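Local coordinates for GTPase subunit of restriction endonuclease (Thermococcus gammatolerans, PDB 6P0F), which probably recognises modified DNA through its YTH-like N-terminal domain, as part of an McrB-type, GTP-dependent restriction system, at residues A[91-105]-A[122-136]. Numbering follows the deposited sequence.
Sequences AVYLGIICETVEISE and RFLMFFKKKPEKLHH
The ring of Phe127 fills the hollow left by Gly95, near where strand 91-102 passes from its pairing with 132-133 to its pairing with 123-127. Glycine suits this place because the ring turns its edge to the backbone: Phe127 CE2 comes within 3.8 Å of Gly95 CA, while Pro131 CG packs on one face of the ring. Ile97 lays CG1 against Phe127 CE2 and turns CD1 aside to CB of selenomethionine Met125, 4.0 Å away. At the corner, a classic beta bulge sets Cys98 and Glu99 together opposite Phe126; Phe126 O accepts from Cys98 N and Phe126 N gives to Glu99 O. Cys98 is also disulfide-bonded to Cys45, which ties the bend to helix 39-45.

Beyond the bulge, Val101 CG2 meets Phe126 CE1 at 3.9 Å, and Ile103 CG1 nestles against Leu124 CD1; beta-branched Val101 and Ile103 suit extended backbone, and Phe126 and Leu124 fill the spaces beside them. The end of this ladder is polar. Arg122 runs out straight from CG to NE, and its NH1 donates to both Ile103 O (2.9 Å, in the guanidinium plane) and Glu102 OE1 (3.0 Å, a salt bridge through the anti lone pair). Phe123 CZ and Glu105 CG sandwich the guanidinium from opposite faces.

At the other end, the extended chain of Lys133, with CG anti to its backbone N (chi1 -168°), drapes over a face of Tyr93; CG sits 4.1 Å from the ring centroid, a CH-pi contact. Leu134 spreads its two methyls, CD1 against Val92 CG1 and CD2 against Leu94 CB. Where the two chains part, waters link Ile96 to the backbone of Lys128 and Lys129. Direct backbone bonds thus give way to water around Ile96, just before the bend, while the two hydrogen bonds given by NH1 probably limit rotation of the Arg122 guanidinium.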
ATOM      1  N   ALA A  91      11.592   5.171   4.322  1.00 21.31           N
ATOM      2  CA  ALA A  91      10.612   4.883   5.366  1.00 20.28           C
ATOM      3  C   ALA A  91       9.819   3.651   4.964  1.00 20.10           C
ATOM      4  O   ALA A  91       9.777   3.268   3.799  1.00 19.53           O
ATOM      5  CB  ALA A  91       9.684   6.057   5.610  1.00 21.51           C
ATOM      6  N   VAL A  92       9.209   3.001   5.959  1.00 18.64           N
ATOM      7  CA  VAL A  92       8.364   1.845   5.708  1.00 17.78           C
ATOM      8  C   VAL A  92       7.075   2.038   6.490  1.00 17.90           C
ATOM      9  O   VAL A  92       7.113   2.407   7.670  1.00 19.92           O
ATOM     10  CB  VAL A  92       9.044   0.523   6.124  1.00 20.35           C
ATOM     11  CG1 VAL A  92       8.137  -0.637   5.802  1.00 19.84           C
ATOM     12  CG2 VAL A  92      10.393   0.385   5.404  1.00 21.20           C
ATOM     13  N   TYR A  93       5.952   1.767   5.844  1.00 17.22           N
ATOM     14  CA  TYR A  93       4.647   1.806   6.479  1.00 17.98           C
ATOM     15  C   TYR A  93       4.006   0.427   6.396  1.00 19.99           C
ATOM     16  O   TYR A  93       4.162  -0.266   5.391  1.00 22.97           O
ATOM     17  CB  TYR A  93       3.728   2.852   5.806  1.00 18.77           C
ATOM     18  CG  TYR A  93       4.235   4.281   5.919  1.00 18.31           C
ATOM     19  CD1 TYR A  93       5.287   4.718   5.128  1.00 19.56           C
ATOM     20  CD2 TYR A  93       3.642   5.191   6.802  1.00 20.11           C
ATOM     21  CE1 TYR A  93       5.767   6.036   5.234  1.00 20.53           C
ATOM     22  CE2 TYR A  93       4.116   6.482   6.926  1.00 23.62           C
ATOM     23  CZ  TYR A  93       5.155   6.904   6.126  1.00 27.33           C
ATOM     24  OH  TYR A  93       5.597   8.206   6.249  1.00 29.65           O
ATOM     25  N   LEU A  94       3.257   0.036   7.432  1.00 18.71           N
ATOM     26  CA  LEU A  94       2.574  -1.257   7.466  1.00 19.50           C
ATOM     27  C   LEU A  94       1.072  -1.030   7.567  1.00 20.87           C
ATOM     28  O   LEU A  94       0.606  -0.395   8.511  1.00 20.69           O
ATOM     29  CB  LEU A  94       3.063  -2.089   8.655  1.00 21.45           C
ATOM     30  CG  LEU A  94       2.334  -3.421   8.838  1.00 24.63           C
ATOM     31  CD1 LEU A  94       2.588  -4.372   7.686  1.00 24.78           C
ATOM     32  CD2 LEU A  94       2.778  -4.084  10.138  1.00 29.57           C
ATOM     33  N   GLY A  95       0.331  -1.551   6.604  1.00 20.14           N
ATOM     34  CA  GLY A  95      -1.112  -1.526   6.655  1.00 23.56           C
ATOM     35  C   GLY A  95      -1.727  -2.900   6.534  1.00 22.29           C
ATOM     36  O   GLY A  95      -1.070  -3.836   6.062  1.00 18.70           O
ATOM     37  N   ILE A  96      -2.975  -3.042   6.980  1.00 20.60           N
ATOM     38  CA  ILE A  96      -3.763  -4.251   6.748  1.00 19.80           C
ATOM     39  C   ILE A  96      -5.028  -3.847   6.005  1.00 19.69           C
ATOM     40  O   ILE A  96      -5.659  -2.835   6.338  1.00 19.96           O
ATOM     41  CB  ILE A  96      -4.052  -5.002   8.070  1.00 19.59           C
ATOM     42  CG1 ILE A  96      -4.755  -6.318   7.740  1.00 25.97           C
ATOM     43  CG2 ILE A  96      -4.800  -4.158   9.038  1.00 25.18           C
ATOM     44  CD1 ILE A  96      -4.685  -7.347   8.884  1.00 28.42           C
ATOM     45  N   ILE A  97      -5.363  -4.603   4.957  1.00 19.43           N
ATOM     46  CA  ILE A  97      -6.419  -4.208   4.031  1.00 20.73           C
ATOM     47  C   ILE A  97      -7.785  -4.524   4.632  1.00 22.98           C
ATOM     48  O   ILE A  97      -8.065  -5.662   5.044  1.00 21.36           O
ATOM     49  CB  ILE A  97      -6.257  -4.889   2.664  1.00 19.43           C
ATOM     50  CG1 ILE A  97      -4.916  -4.477   2.005  1.00 23.13           C
ATOM     51  CG2 ILE A  97      -7.431  -4.528   1.759  1.00 21.60           C
ATOM     52  CD1 ILE A  97      -4.638  -5.139   0.671  1.00 27.92           C
ATOM     53  N   CYS A  98      -8.626  -3.502   4.718  1.00 19.17           N
ATOM     54  CA  CYS A  98      -9.998  -3.666   5.191  1.00 19.34           C
ATOM     55  C   CYS A  98     -10.924  -4.171   4.089  1.00 20.46           C
ATOM     56  O   CYS A  98     -11.820  -4.987   4.340  1.00 21.39           O
ATOM     57  CB  CYS A  98     -10.476  -2.319   5.720  1.00 23.96           C
ATOM     58  SG  CYS A  98     -12.135  -2.304   6.416  1.00 27.01           S
ATOM     59  N   GLU A  99     -10.756  -3.654   2.877  1.00 20.73           N
ATOM     60  CA  GLU A  99     -11.612  -3.987   1.751  1.00 19.31           C
ATOM     61  C   GLU A  99     -10.856  -3.718   0.463  1.00 22.24           C
ATOM     62  O   GLU A  99      -9.961  -2.878   0.417  1.00 22.71           O
ATOM     63  CB  GLU A  99     -12.896  -3.157   1.716  1.00 26.13           C
ATOM     64  CG  GLU A  99     -14.141  -3.867   2.204  1.00 32.71           C
ATOM     65  CD  GLU A  99     -14.527  -5.049   1.328  1.00 32.89           C
ATOM     66  OE1 GLU A  99     -13.744  -5.457   0.447  1.00 32.23           O
ATOM     67  OE2 GLU A  99     -15.602  -5.613   1.560  1.00 39.28           O
ATOM     68  N   THR A 100     -11.255  -4.413  -0.581  1.00 23.59           N
ATOM     69  CA  THR A 100     -10.766  -4.127  -1.924  1.00 26.59           C
ATOM     70  C   THR A 100     -11.971  -3.822  -2.794  1.00 23.81           C
ATOM     71  O   THR A 100     -13.056  -4.378  -2.606  1.00 26.89           O
ATOM     72  CB  THR A 100      -9.963  -5.281  -2.533  1.00 27.64           C
ATOM     73  OG1 THR A 100     -10.808  -6.428  -2.674  1.00 27.64           O
ATOM     74  CG2 THR A 100      -8.764  -5.628  -1.677  1.00 25.59           C
ATOM     75  N   VAL A 101     -11.777  -2.912  -3.742  1.00 22.63           N
ATOM     76  CA  VAL A 101     -12.832  -2.451  -4.623  1.00 23.27           C
ATOM     77  C   VAL A 101     -12.213  -2.339  -6.000  1.00 26.15           C
ATOM     78  O   VAL A 101     -11.256  -1.585  -6.176  1.00 27.69           O
ATOM     79  CB  VAL A 101     -13.407  -1.090  -4.187  1.00 29.94           C
ATOM     80  CG1 VAL A 101     -14.452  -0.634  -5.190  1.00 32.50           C
ATOM     81  CG2 VAL A 101     -13.980  -1.177  -2.766  1.00 30.25           C
ATOM     82  N   GLU A 102     -12.744  -3.065  -6.970  1.00 26.60           N
ATOM     83  CA  GLU A 102     -12.370  -2.866  -8.359  1.00 30.61           C
ATOM     84  C   GLU A 102     -13.295  -1.817  -8.968  1.00 26.90           C
ATOM     85  O   GLU A 102     -14.513  -2.024  -9.052  1.00 31.38           O
ATOM     86  CB  GLU A 102     -12.436  -4.178  -9.143  1.00 34.91           C
ATOM     87  CG  GLU A 102     -12.149  -3.986 -10.630  1.00 45.19           C
ATOM     88  CD  GLU A 102     -12.373  -5.260 -11.466  1.00 50.83           C
ATOM     89  OE1 GLU A 102     -12.269  -5.175 -12.711  1.00 47.02           O
ATOM     90  OE2 GLU A 102     -12.754  -6.297 -10.878  1.00 47.02           O
ATOM     91  N   ILE A 103     -12.730  -0.694  -9.393  1.00 28.35           N
ATOM     92  CA  ILE A 103     -13.487   0.313 -10.129  1.00 27.68           C
ATOM     93  C   ILE A 103     -13.493  -0.084 -11.601  1.00 30.97           C
ATOM     94  O   ILE A 103     -12.443  -0.384 -12.178  1.00 29.33           O
ATOM     95  CB  ILE A 103     -12.890   1.718  -9.945  1.00 27.01           C
ATOM     96  CG1 ILE A 103     -12.835   2.087  -8.454  1.00 25.67           C
ATOM     97  CG2 ILE A 103     -13.710   2.741 -10.727  1.00 32.07           C
ATOM     98  CD1 ILE A 103     -14.164   2.118  -7.775  1.00 27.48           C
ATOM     99  N   SER A 104     -14.668  -0.067 -12.216  1.00 30.02           N
ATOM    100  CA  SER A 104     -14.749  -0.415 -13.623  1.00 34.06           C
ATOM    101  C   SER A 104     -13.992   0.600 -14.475  1.00 35.55           C
ATOM    102  O   SER A 104     -13.959   1.799 -14.178  1.00 30.99           O
ATOM    103  CB  SER A 104     -16.206  -0.476 -14.061  1.00 38.13           C
ATOM    104  OG  SER A 104     -16.568   0.716 -14.728  1.00 50.37           O
ATOM    105  N   GLU A 105     -13.402   0.115 -15.571  1.00 33.70           N
ATOM    106  CA  GLU A 105     -12.696   1.013 -16.481  1.00 34.64           C
ATOM    107  C   GLU A 105     -13.529   2.227 -16.871  1.00 31.58           C
ATOM    108  O   GLU A 105     -12.981   3.290 -17.185  1.00 36.89           O
ATOM    109  CB  GLU A 105     -12.300   0.279 -17.766  1.00 41.56           C
ATOM    110  CG  GLU A 105     -11.543  -1.010 -17.599  1.00 41.44           C
ATOM    111  CD  GLU A 105     -11.121  -1.598 -18.951  1.00 39.06           C
ATOM    112  OE1 GLU A 105     -10.092  -2.309 -18.991  1.00 45.51           O
ATOM    113  OE2 GLU A 105     -11.816  -1.333 -19.964  1.00 45.22           O
ATOM    114  N   ARG A 122      -7.240   1.698 -10.898  1.00 28.45           N
ATOM    115  CA  ARG A 122      -8.623   1.410 -10.567  1.00 25.67           C
ATOM    116  C   ARG A 122      -8.821   0.215  -9.632  1.00 23.40           C
ATOM    117  O   ARG A 122      -9.944  -0.008  -9.179  1.00 24.81           O
ATOM    118  CB  ARG A 122      -9.422   1.186 -11.854  1.00 31.05           C
ATOM    119  CG  ARG A 122      -9.066  -0.100 -12.597  1.00 31.37           C
ATOM    120  CD  ARG A 122      -9.711  -0.113 -13.988  1.00 33.32           C
ATOM    121  NE  ARG A 122      -9.457  -1.386 -14.670  1.00 35.54           N
ATOM    122  CZ  ARG A 122     -10.183  -2.488 -14.497  1.00 41.34           C
ATOM    123  NH1 ARG A 122     -11.229  -2.484 -13.676  1.00 38.92           N
ATOM    124  NH2 ARG A 122      -9.878  -3.598 -15.159  1.00 38.75           N
ATOM    125  N   PHE A 123      -7.782  -0.542  -9.313  1.00 23.36           N
ATOM    126  CA  PHE A 123      -7.892  -1.603  -8.312  1.00 25.01           C
ATOM    127  C   PHE A 123      -7.526  -1.014  -6.956  1.00 23.10           C
ATOM    128  O   PHE A 123      -6.345  -0.807  -6.643  1.00 24.97           O
ATOM    129  CB  PHE A 123      -7.020  -2.792  -8.713  1.00 25.92           C
ATOM    130  CG  PHE A 123      -7.548  -3.512  -9.929  1.00 31.03           C
ATOM    131  CD1 PHE A 123      -8.558  -4.461  -9.814  1.00 41.36           C
ATOM    132  CD2 PHE A 123      -7.064  -3.208 -11.188  1.00 35.74           C
ATOM    133  CE1 PHE A 123      -9.063  -5.108 -10.937  1.00 43.54           C
ATOM    134  CE2 PHE A 123      -7.572  -3.844 -12.316  1.00 39.92           C
ATOM    135  CZ  PHE A 123      -8.570  -4.793 -12.187  1.00 40.55           C
ATOM    136  N   LEU A 124      -8.551  -0.751  -6.142  1.00 24.75           N
ATOM    137  CA  LEU A 124      -8.371  -0.036  -4.891  1.00 23.47           C
ATOM    138  C   LEU A 124      -8.262  -0.985  -3.711  1.00 21.60           C
ATOM    139  O   LEU A 124      -8.953  -2.009  -3.640  1.00 25.18           O
ATOM    140  CB  LEU A 124      -9.545   0.922  -4.639  1.00 21.15           C
ATOM    141  CG  LEU A 124      -9.972   1.881  -5.746  1.00 22.17           C
ATOM    142  CD1 LEU A 124     -11.101   2.775  -5.226  1.00 24.76           C
ATOM    143  CD2 LEU A 124      -8.793   2.710  -6.202  1.00 25.34           C
HETATM  144  N   MSE A 125      -7.455  -0.582  -2.740  1.00 19.78           N
HETATM  145  CA  MSE A 125      -7.376  -1.277  -1.449  1.00 20.35           C
HETATM  146  C   MSE A 125      -7.613  -0.222  -0.366  1.00 22.99           C
HETATM  147  O   MSE A 125      -6.952   0.823  -0.373  1.00 20.98           O
HETATM  148  CB  MSE A 125      -6.030  -1.963  -1.254  1.00 22.25           C
HETATM  149  CG  MSE A 125      -4.859  -0.989  -1.210  1.00 24.44           C
HETATM  150 SE   MSE A 125      -3.152  -1.966  -1.434  1.00 32.09          SE
HETATM  151  CE  MSE A 125      -3.631  -2.710  -3.076  1.00 26.12           C
ATOM    152  N   PHE A 126      -8.529  -0.490   0.557  1.00 18.59           N
ATOM    153  CA  PHE A 126      -8.838   0.419   1.652  1.00 17.74           C
ATOM    154  C   PHE A 126      -8.181  -0.067   2.940  1.00 21.14           C
ATOM    155  O   PHE A 126      -8.101  -1.271   3.184  1.00 22.64           O
ATOM    156  CB  PHE A 126     -10.359   0.545   1.840  1.00 18.70           C
ATOM    157  CG  PHE A 126     -11.017   1.443   0.831  1.00 18.96           C
ATOM    158  CD1 PHE A 126     -11.297   0.974  -0.434  1.00 21.92           C
ATOM    159  CD2 PHE A 126     -11.306   2.773   1.137  1.00 20.24           C
ATOM    160  CE1 PHE A 126     -11.858   1.812  -1.406  1.00 22.00           C
ATOM    161  CE2 PHE A 126     -11.854   3.596   0.187  1.00 23.43           C
ATOM    162  CZ  PHE A 126     -12.130   3.100  -1.097  1.00 23.40           C
ATOM    163  N   PHE A 127      -7.723   0.884   3.763  1.00 18.12           N
ATOM    164  CA  PHE A 127      -7.144   0.629   5.079  1.00 21.01           C
ATOM    165  C   PHE A 127      -7.956   1.356   6.147  1.00 20.69           C
ATOM    166  O   PHE A 127      -8.137   2.575   6.061  1.00 22.17           O
ATOM    167  CB  PHE A 127      -5.691   1.115   5.144  1.00 20.02           C
ATOM    168  CG  PHE A 127      -4.795   0.483   4.142  1.00 17.96           C
ATOM    169  CD1 PHE A 127      -4.658   1.029   2.873  1.00 19.62           C
ATOM    170  CD2 PHE A 127      -4.084  -0.658   4.452  1.00 23.47           C
ATOM    171  CE1 PHE A 127      -3.841   0.450   1.942  1.00 21.89           C
ATOM    172  CE2 PHE A 127      -3.264  -1.252   3.514  1.00 21.45           C
ATOM    173  CZ  PHE A 127      -3.133  -0.689   2.259  1.00 21.38           C
ATOM    174  N   LYS A 128      -8.406   0.636   7.178  1.00 22.81           N
ATOM    175  CA  LYS A 128      -9.260   1.291   8.172  1.00 23.87           C
ATOM    176  C   LYS A 128      -8.464   2.280   9.018  1.00 27.48           C
ATOM    177  O   LYS A 128      -8.925   3.398   9.275  1.00 32.09           O
ATOM    178  CB  LYS A 128      -9.944   0.272   9.075  1.00 27.17           C
ATOM    179  CG  LYS A 128     -10.886   0.936  10.072  1.00 32.44           C
ATOM    180  CD  LYS A 128     -12.215   0.246  10.117  1.00 45.53           C
ATOM    181  CE  LYS A 128     -12.055  -1.184  10.516  1.00 34.00           C
ATOM    182  NZ  LYS A 128     -13.328  -1.721  11.126  1.00 41.07           N
ATOM    183  N   LYS A 129      -7.285   1.872   9.491  1.00 29.53           N
ATOM    184  CA  LYS A 129      -6.379   2.770  10.205  1.00 30.33           C
ATOM    185  C   LYS A 129      -5.284   3.191   9.237  1.00 27.67           C
ATOM    186  O   LYS A 129      -4.873   2.394   8.389  1.00 28.73           O
ATOM    187  CB  LYS A 129      -5.775   2.101  11.443  1.00 35.20           C
ATOM    188  CG  LYS A 129      -6.817   1.538  12.434  1.00 46.70           C
ATOM    189  CD  LYS A 129      -7.544   2.638  13.220  1.00 56.00           C
ATOM    190  CE  LYS A 129      -8.575   2.043  14.181  1.00 55.64           C
ATOM    191  NZ  LYS A 129      -9.327   3.089  14.922  1.00 61.54           N
ATOM    192  N   LYS A 130      -4.858   4.468   9.325  1.00 27.38           N
ATOM    193  CA  LYS A 130      -3.684   4.951   8.614  1.00 25.59           C
ATOM    194  C   LYS A 130      -2.597   3.890   8.735  1.00 24.08           C
ATOM    195  O   LYS A 130      -2.300   3.449   9.855  1.00 21.87           O
ATOM    196  CB  LYS A 130      -3.191   6.292   9.179  1.00 23.72           C
ATOM    197  CG  LYS A 130      -2.063   6.910   8.417  1.00 26.09           C
ATOM    198  CD  LYS A 130      -1.519   8.172   9.118  1.00 25.67           C
ATOM    199  CE  LYS A 130      -0.256   8.661   8.444  1.00 33.44           C
ATOM    200  NZ  LYS A 130       0.228   9.956   9.023  1.00 32.01           N
ATOM    201  N   PRO A 131      -2.012   3.438   7.631  1.00 22.21           N
ATOM    202  CA  PRO A 131      -0.845   2.551   7.736  1.00 19.49           C
ATOM    203  C   PRO A 131       0.186   3.130   8.693  1.00 21.20           C
ATOM    204  O   PRO A 131       0.481   4.324   8.674  1.00 22.24           O
ATOM    205  CB  PRO A 131      -0.333   2.472   6.289  1.00 21.06           C
ATOM    206  CG  PRO A 131      -1.559   2.586   5.473  1.00 22.00           C
ATOM    207  CD  PRO A 131      -2.416   3.624   6.219  1.00 20.99           C
ATOM    208  N   GLU A 132       0.747   2.254   9.525  1.00 21.01           N
ATOM    209  CA  GLU A 132       1.613   2.656  10.616  1.00 23.30           C
ATOM    210  C   GLU A 132       3.036   2.853  10.127  1.00 24.41           C
ATOM    211  O   GLU A 132       3.601   1.950   9.504  1.00 21.36           O
ATOM    212  CB  GLU A 132       1.604   1.564  11.676  1.00 26.08           C
ATOM    213  CG  GLU A 132       2.225   1.955  12.954  1.00 41.18           C
ATOM    214  CD  GLU A 132       1.184   2.496  13.885  1.00 43.16           C
ATOM    215  OE1 GLU A 132       0.407   1.688  14.434  1.00 51.81           O
ATOM    216  OE2 GLU A 132       1.130   3.729  14.034  1.00 51.26           O
ATOM    217  N   LYS A 133       3.619   4.023  10.411  1.00 22.34           N
ATOM    218  CA  LYS A 133       5.018   4.247  10.066  1.00 21.17           C
ATOM    219  C   LYS A 133       5.904   3.430  10.993  1.00 23.71           C
ATOM    220  O   LYS A 133       5.878   3.606  12.222  1.00 24.18           O
ATOM    221  CB  LYS A 133       5.369   5.726  10.162  1.00 24.49           C
ATOM    222  CG  LYS A 133       6.717   6.103   9.560  1.00 26.52           C
ATOM    223  CD  LYS A 133       6.896   7.635   9.528  1.00 29.58           C
ATOM    224  CE  LYS A 133       8.108   8.043   8.718  1.00 33.35           C
ATOM    225  NZ  LYS A 133       8.265   9.533   8.634  1.00 42.32           N
ATOM    226  N   LEU A 134       6.665   2.518  10.424  1.00 21.38           N
ATOM    227  CA  LEU A 134       7.540   1.708  11.245  1.00 22.29           C
ATOM    228  C   LEU A 134       8.791   2.490  11.653  1.00 24.73           C
ATOM    229  O   LEU A 134       9.230   3.448  11.009  1.00 23.28           O
ATOM    230  CB  LEU A 134       7.962   0.427  10.515  1.00 21.83           C
ATOM    231  CG  LEU A 134       6.852  -0.460   9.979  1.00 23.32           C
ATOM    232  CD1 LEU A 134       7.364  -1.724   9.363  1.00 23.28           C
ATOM    233  CD2 LEU A 134       5.876  -0.751  11.126  1.00 25.35           C
ATOM    234  N   HIS A 135       9.373   2.033  12.747  1.00 26.45           N
ATOM    235  CA  HIS A 135      10.599   2.577  13.275  1.00 26.71           C
ATOM    236  C   HIS A 135      11.797   2.304  12.378  1.00 32.33           C
ATOM    237  O   HIS A 135      12.765   3.062  12.415  1.00 34.01           O
ATOM    238  CB  HIS A 135      10.785   1.956  14.651  1.00 38.63           C
ATOM    239  CG  HIS A 135      11.982   2.438  15.353  1.00 45.21           C
ATOM    240  ND1 HIS A 135      13.200   1.792  15.264  1.00 59.41           N
ATOM    241  CD2 HIS A 135      12.153   3.487  16.181  1.00 50.16           C
ATOM    242  CE1 HIS A 135      14.061   2.436  16.019  1.00 52.70           C
ATOM    243  NE2 HIS A 135      13.466   3.476  16.577  1.00 52.57           N
ATOM    244  N   HIS A 136      11.717   1.302  11.523  1.00 33.03           N
ATOM    245  CA  HIS A 136      12.875   0.796  10.810  1.00 30.94           C
ATOM    246  C   HIS A 136      12.982   1.322   9.391  1.00 35.23           C
ATOM    247  O   HIS A 136      11.980   1.662   8.756  1.00 36.38           O
ATOM    248  CB  HIS A 136      12.792  -0.715  10.761  1.00 33.96           C
ATOM    249  CG  HIS A 136      12.563  -1.344  12.089  1.00 41.94           C
ATOM    250  ND1 HIS A 136      13.594  -1.606  12.961  1.00 47.30           N
ATOM    251  CD2 HIS A 136      11.426  -1.742  12.710  1.00 43.39           C
ATOM    252  CE1 HIS A 136      13.106  -2.155  14.059  1.00 44.04           C
ATOM    253  NE2 HIS A 136      11.797  -2.263  13.926  1.00 47.49           N
TER
HETATM  254  O   HOH W   1      10.200   3.789   8.602  1.00 27.87           O
HETATM  255  O   HOH W   2      -1.946   0.364  10.441  1.00 32.96           O
HETATM  256  O   HOH W   3      -3.792  -0.299   8.365  1.00 24.90           O
HETATM  257  O   HOH W   4      -7.651  -1.896   7.878  1.00 25.08           O